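Glycoside hydrolase YxiA (Bacillus licheniformis, PDB 3LV4) probably hydrolyses glycosidic bonds in L-arabinan, as a calcium-containing family 43 glycoside hydrolase resembling endo-1,5-alpha-L-arabinosidases. Local coordinates at residues A[17-22]-A[79-84]; A[88-93]-A[107-112]. One frame throughout, in Å; residues are numbered along the deposited sequence.

Overall arrangement
Both contacts lie in the five-bladed beta-propeller expected of family 43, on the same side of the chain's centre, their own centres about 9 Å apart. Contact 1 comes first along the chain and joins two blades, bringing strand 17-21 of the first beside strand 80-83 of the second. Contact 2 then lies wholly within the second blade, between strands 89-96 and 103-110. Strands 80-83 and 89-96 are antiparallel neighbours in that sheet, linked by probable backbone hydrogen bonds from Y92 N to D80 O and from Y90 N to T82 O. One contact thus works between sheets, near the predicted catalytic centre, and the other within a sheet.

Contact 1 (A[17-22]-A[79-84]); sequences SIIKAN and PDVTQL
S17 meets D80 and I19 meets V81 where the innermost strands of two successive blades run side by side in the five-bladed propeller expected of a family 43 hydrolase. Strands 17-21 and 80-83 point nearly the same way, 21° apart, but their axes come no closer than 6.9 Å, too wide for a backbone ladder; side chains and water bridge the gap. At the S17 end the hydroxyl donates to the D80 carboxylate, OG to OD1 2.6 Å, approaching from above the carboxylate plane, 44° out of it. Placing OG anti to the backbone N (chi1 -157°) turns the hydroxyl to D80, and serine's short side chain suits this close end, where the S17 and D80 CA atoms are 5.8 Å apart. D80 suits its place as a double acceptor: its OD2 takes the backbone N-H of T151, which ties the second blade to the third. One water bridges S17 O (2.8 Å) and the N-H of V81 (3.0 Å); another joins I18 O to D80 OD1. One pair further along the contact turns apolar. I19, fully extended, lays its terminal CD1 3.6 Å from V81 O and 4.0 Å from V81 CG1, a long branched chain fitted to the wider gap. At the far end a third water links K20 O to Q83 OE1, while Q83 NE2 is held by G87 O. The P79 side chain is about 6 Å from that of D15, the predicted proton acceptor, and the S17 side chain about 4 Å from a bound calcium ion, so this junction lies beside the likely catalytic centre. Strand 24-29 backs 17-21, with F28 touching both I19 and V81; strand 89-96 flanks 80-83, M91 packing on V81, and strand 150-153 borders it through T151.

Contact 2 (A[88-93]-A[107-112]); sequences KFYMYY and LAVADD
Y90 and V109 rise together from neighbouring strands, with V109 CG2 over one face of the tyrosine ring, 3.8 Å from its centroid in a CH-pi contact. The same ring receives L107 at its edge, where Y90 CD2 and L107 CD1 are 3.6 Å apart. That one leucine methyl also serves a second ring: CD1 lies over a face of Y92, 3.9 Å from the centroid and 17° off the ring normal. L107 CG is anti to the backbone N (chi1 173°), which carries the branch back towards both tyrosines. Flat rings beside branched aliphatics make a close apolar cover, while the hydroxyls find polar partners beyond it, Y90 OH at D86 and Y92 OH at the G180 carbonyl.

The backbone beneath is an antiparallel beta hairpin, the two middle strands of a four-stranded propeller blade. F89 with A110 and M91 with A108 are hydrogen-bonded pairs, M91 N reaching A108 O at 2.8 Å; Y90 with V109 and Y92 with L107 are the non-hydrogen-bonded pairs that alternate with them.

On the other face the large F89 and M91 are paired with small residues, A110 across from F89 and A108 across from M91. F89 turns its ring edge to D111 O, which lies in the ring plane, 3.6 Å from F89 CE1, and the ring also packs against I19 and A21 of the preceding blade. Beyond M91, the Y93 ring meets the A108 methyl, CD2 to CB 4.0 Å. At the K88 end of the ladder K88 runs alongside D111, and its NZ forms a salt bridge to OD1 (3.0 Å), approaching 46° out of the carboxylate plane.

Contact 1 (A[17-22]-A[79-84])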
loop_
_atom_site.group_PDB
_atom_site.type_symbol
_atom_site.label_atom_id
_atom_site.label_comp_id
_atom_site.label_asym_id
_atom_site.label_seq_id
_atom_site.Cartn_x
_atom_site.Cartn_y
_atom_site.Cartn_z
ATOM N N SER A 17 -7.072 1.883 5.199
ATOM C CA SER A 17 -6.741 3.256 4.816
ATOM C C SER A 17 -6.596 4.116 6.075
ATOM O O SER A 17 -7.565 4.353 6.805
ATOM C CB SER A 17 -7.803 3.830 3.868
ATOM O OG SER A 17 -7.279 4.898 3.090
ATOM N N ILE A 18 -5.372 4.570 6.320
ATOM C CA ILE A 18 -5.011 5.249 7.564
ATOM C C ILE A 18 -5.468 6.705 7.616
ATOM O O ILE A 18 -5.434 7.425 6.613
ATOM C CB ILE A 18 -3.467 5.181 7.793
ATOM C CG1 ILE A 18 -3.083 5.632 9.207
ATOM C CG2 ILE A 18 -2.715 6.005 6.741
ATOM C CD1 ILE A 18 -3.301 4.577 10.266
ATOM N N ILE A 19 -5.903 7.138 8.792
ATOM C CA ILE A 19 -6.183 8.553 9.020
ATOM C C ILE A 19 -5.990 8.837 10.501
ATOM O O ILE A 19 -6.384 8.032 11.350
ATOM C CB ILE A 19 -7.612 8.965 8.558
ATOM C CG1 ILE A 19 -7.901 10.430 8.935
ATOM C CG2 ILE A 19 -8.685 8.011 9.135
ATOM C CD1 ILE A 19 -9.235 10.976 8.403
ATOM N N LYS A 20 -5.353 9.958 10.816
ATOM C CA LYS A 20 -5.166 10.320 12.208
ATOM C C LYS A 20 -6.069 11.483 12.574
ATOM O O LYS A 20 -6.117 12.486 11.864
ATOM C CB LYS A 20 -3.704 10.664 12.505
ATOM C CG LYS A 20 -3.481 11.006 13.970
ATOM C CD LYS A 20 -2.105 10.623 14.429
ATOM C CE LYS A 20 -1.129 11.748 14.323
ATOM N NZ LYS A 20 -0.306 11.815 15.575
ATOM N N ALA A 21 -6.798 11.339 13.675
ATOM C CA ALA A 21 -7.629 12.427 14.175
ATOM C C ALA A 21 -7.639 12.397 15.687
ATOM O O ALA A 21 -7.652 11.328 16.282
ATOM C CB ALA A 21 -9.048 12.301 13.640
ATOM N N ASN A 22 -7.623 13.568 16.312
ATOM C CA ASN A 22 -7.742 13.640 17.764
ATOM C C ASN A 22 -6.620 12.872 18.466
ATOM O O ASN A 22 -6.801 12.386 19.584
ATOM C CB ASN A 22 -9.099 13.070 18.208
ATOM C CG ASN A 22 -10.261 13.610 17.389
ATOM O OD1 ASN A 22 -10.463 14.824 17.312
ATOM N ND2 ASN A 22 -11.035 12.708 16.773
ATOM N N PRO A 79 -12.508 1.563 1.088
ATOM C CA PRO A 79 -12.847 2.986 1.139
ATOM C C PRO A 79 -11.632 3.871 1.401
ATOM O O PRO A 79 -10.519 3.391 1.630
ATOM C CB PRO A 79 -13.742 3.046 2.369
ATOM C CG PRO A 79 -13.040 2.104 3.321
ATOM C CD PRO A 79 -12.594 0.941 2.426
ATOM N N ASP A 80 -11.860 5.177 1.381
ATOM C CA ASP A 80 -10.954 6.091 2.058
ATOM C C ASP A 80 -11.771 7.029 2.921
ATOM O O ASP A 80 -12.903 7.357 2.589
ATOM C CB ASP A 80 -10.113 6.897 1.070
ATOM C CG ASP A 80 -9.000 7.670 1.761
ATOM O OD1 ASP A 80 -8.518 7.190 2.812
ATOM O OD2 ASP A 80 -8.618 8.756 1.274
ATOM N N VAL A 81 -11.204 7.441 4.044
ATOM C CA VAL A 81 -11.791 8.516 4.830
ATOM C C VAL A 81 -10.771 9.630 4.908
ATOM O O VAL A 81 -9.597 9.390 5.207
ATOM C CB VAL A 81 -12.177 8.057 6.246
ATOM C CG1 VAL A 81 -12.636 9.252 7.090
ATOM C CG2 VAL A 81 -13.262 6.992 6.175
ATOM N N THR A 82 -11.209 10.847 4.612
ATOM C CA THR A 82 -10.310 11.990 4.641
ATOM C C THR A 82 -11.008 13.173 5.290
ATOM O O THR A 82 -12.184 13.421 5.029
ATOM C CB THR A 82 -9.855 12.363 3.214
ATOM O OG1 THR A 82 -9.132 11.259 2.651
ATOM C CG2 THR A 82 -8.965 13.592 3.231
ATOM N N GLN A 83 -10.291 13.884 6.155
ATOM C CA GLN A 83 -10.826 15.096 6.763
ATOM C C GLN A 83 -10.571 16.271 5.833
ATOM O O GLN A 83 -9.422 16.530 5.449
ATOM C CB GLN A 83 -10.155 15.362 8.115
ATOM C CG GLN A 83 -10.893 16.376 8.968
ATOM C CD GLN A 83 -10.261 16.554 10.328
ATOM O OE1 GLN A 83 -9.090 16.233 10.524
ATOM N NE2 GLN A 83 -11.031 17.070 11.280
ATOM N N LEU A 84 -11.632 16.991 5.478
ATOM C CA LEU A 84 -11.476 18.183 4.656
ATOM C C LEU A 84 -11.415 19.429 5.534
ATOM O O LEU A 84 -11.446 19.348 6.761
ATOM C CB LEU A 84 -12.604 18.301 3.628
ATOM C CG LEU A 84 -12.753 17.126 2.662
ATOM C CD1 LEU A 84 -13.607 17.528 1.464
ATOM C CD2 LEU A 84 -11.401 16.588 2.215
HETATM O O HOH W 1 -8.889 6.602 5.797
HETATM O O HOH W 2 -5.952 7.751 3.987
HETATM O O HOH W 3 -7.929 13.648 10.245
#

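Contact 2 (A[88-93]-A[107-112])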
loop_
_atom_site.group_PDB
_atom_site.type_symbol
_atom_site.label_atom_id
_atom_site.label_comp_id
_atom_site.label_asym_id
_atom_site.label_seq_id
_atom_site.Cartn_x
_atom_site.Cartn_y
_atom_site.Cartn_z
ATOM N N LYS A 88 -14.917 18.081 8.772
ATOM C CA LYS A 88 -15.733 16.875 8.687
ATOM C C LYS A 88 -14.988 15.725 8.009
ATOM O O LYS A 88 -13.948 15.923 7.374
ATOM C CB LYS A 88 -17.078 17.161 8.009
ATOM C CG LYS A 88 -17.863 18.262 8.735
ATOM C CD LYS A 88 -19.303 18.341 8.290
ATOM C CE LYS A 88 -20.022 19.471 9.026
ATOM N NZ LYS A 88 -19.778 19.428 10.506
ATOM N N PHE A 89 -15.524 14.520 8.163
ATOM C CA PHE A 89 -14.859 13.325 7.675
ATOM C C PHE A 89 -15.598 12.769 6.475
ATOM O O PHE A 89 -16.779 12.428 6.554
ATOM C CB PHE A 89 -14.725 12.297 8.805
ATOM C CG PHE A 89 -13.922 12.804 9.964
ATOM C CD1 PHE A 89 -14.547 13.375 11.069
ATOM C CD2 PHE A 89 -12.537 12.762 9.927
ATOM C CE1 PHE A 89 -13.802 13.859 12.126
ATOM C CE2 PHE A 89 -11.784 13.251 10.983
ATOM C CZ PHE A 89 -12.412 13.799 12.080
ATOM N N TYR A 90 -14.881 12.703 5.357
ATOM C CA TYR A 90 -15.460 12.340 4.075
ATOM C C TYR A 90 -15.047 10.929 3.709
ATOM O O TYR A 90 -13.862 10.660 3.464
ATOM C CB TYR A 90 -14.997 13.329 2.999
ATOM C CG TYR A 90 -15.663 14.680 3.121
ATOM C CD1 TYR A 90 -15.387 15.526 4.194
ATOM C CD2 TYR A 90 -16.583 15.098 2.172
ATOM C CE1 TYR A 90 -16.011 16.749 4.311
ATOM C CE2 TYR A 90 -17.209 16.312 2.273
ATOM C CZ TYR A 90 -16.926 17.137 3.340
ATOM O OH TYR A 90 -17.570 18.346 3.428
HETATM N N MSE A 91 -16.030 10.029 3.698
HETATM C CA MSE A 91 -15.809 8.649 3.306
HETATM C C MSE A 91 -16.152 8.430 1.843
HETATM O O MSE A 91 -17.279 8.656 1.404
HETATM C CB MSE A 91 -16.630 7.692 4.167
HETATM C CG MSE A 91 -16.482 6.225 3.744
HETATM SE SE MSE A 91 -17.658 5.019 4.764
HETATM C CE MSE A 91 -16.792 5.205 6.519
ATOM N N TYR A 92 -15.159 7.990 1.088
ATOM C CA TYR A 92 -15.366 7.593 -0.286
ATOM C C TYR A 92 -15.597 6.090 -0.287
ATOM O O TYR A 92 -14.664 5.303 -0.119
ATOM C CB TYR A 92 -14.164 8.027 -1.123
ATOM C CG TYR A 92 -14.089 9.544 -1.153
ATOM C CD1 TYR A 92 -14.664 10.266 -2.194
ATOM C CD2 TYR A 92 -13.517 10.257 -0.099
ATOM C CE1 TYR A 92 -14.630 11.657 -2.212
ATOM C CE2 TYR A 92 -13.484 11.648 -0.106
ATOM C CZ TYR A 92 -14.041 12.338 -1.169
ATOM O OH TYR A 92 -14.029 13.715 -1.183
ATOM N N TYR A 93 -16.865 5.705 -0.431
ATOM C CA TYR A 93 -17.266 4.312 -0.312
ATOM C C TYR A 93 -17.559 3.742 -1.691
ATOM O O TYR A 93 -17.823 4.486 -2.643
ATOM C CB TYR A 93 -18.503 4.187 0.587
ATOM C CG TYR A 93 -19.733 4.831 -0.013
ATOM C CD1 TYR A 93 -20.452 4.193 -1.017
ATOM C CD2 TYR A 93 -20.163 6.082 0.408
ATOM C CE1 TYR A 93 -21.573 4.781 -1.583
ATOM C CE2 TYR A 93 -21.294 6.675 -0.141
ATOM C CZ TYR A 93 -21.989 6.022 -1.143
ATOM O OH TYR A 93 -23.105 6.608 -1.700
ATOM N N LEU A 107 -19.973 9.243 -1.935
ATOM C CA LEU A 107 -19.440 10.035 -0.832
ATOM C C LEU A 107 -20.425 10.053 0.326
ATOM O O LEU A 107 -21.614 10.249 0.115
ATOM C CB LEU A 107 -19.184 11.469 -1.303
ATOM C CG LEU A 107 -18.784 12.487 -0.231
ATOM C CD1 LEU A 107 -17.415 12.106 0.382
ATOM C CD2 LEU A 107 -18.771 13.907 -0.817
ATOM N N ALA A 108 -19.930 9.820 1.540
ATOM C CA ALA A 108 -20.721 9.991 2.753
ATOM C C ALA A 108 -19.899 10.828 3.724
ATOM O O ALA A 108 -18.680 10.779 3.687
ATOM C CB ALA A 108 -21.078 8.645 3.370
ATOM N N VAL A 109 -20.561 11.609 4.575
ATOM C CA VAL A 109 -19.858 12.540 5.457
ATOM C C VAL A 109 -20.308 12.351 6.899
ATOM O O VAL A 109 -21.497 12.164 7.152
ATOM C CB VAL A 109 -20.102 13.998 5.028
ATOM C CG1 VAL A 109 -19.395 14.976 5.972
ATOM C CG2 VAL A 109 -19.615 14.194 3.611
ATOM N N ALA A 110 -19.353 12.379 7.831
ATOM C CA ALA A 110 -19.649 12.313 9.268
ATOM C C ALA A 110 -19.080 13.519 10.013
ATOM O O ALA A 110 -18.064 14.088 9.601
ATOM C CB ALA A 110 -19.084 11.037 9.871
ATOM N N ASP A 111 -19.729 13.899 11.114
ATOM C CA ASP A 111 -19.198 14.946 11.988
ATOM C C ASP A 111 -18.065 14.382 12.831
ATOM O O ASP A 111 -17.086 15.067 13.122
ATOM C CB ASP A 111 -20.286 15.491 12.922
ATOM C CG ASP A 111 -21.381 16.226 12.181
ATOM O OD1 ASP A 111 -21.100 16.811 11.113
ATOM O OD2 ASP A 111 -22.528 16.218 12.675
ATOM N N ASP A 112 -18.224 13.126 13.225
ATOM C CA ASP A 112 -17.261 12.425 14.061
ATOM C C ASP A 112 -16.654 11.270 13.289
ATOM O O ASP A 112 -17.347 10.608 12.518
ATOM C CB ASP A 112 -17.951 11.887 15.309
ATOM C CG ASP A 112 -17.875 12.844 16.465
ATOM O OD1 ASP A 112 -16.991 12.649 17.335
ATOM O OD2 ASP A 112 -18.687 13.794 16.496
HETATM O O HOH W 4 -17.531 18.438 12.634
#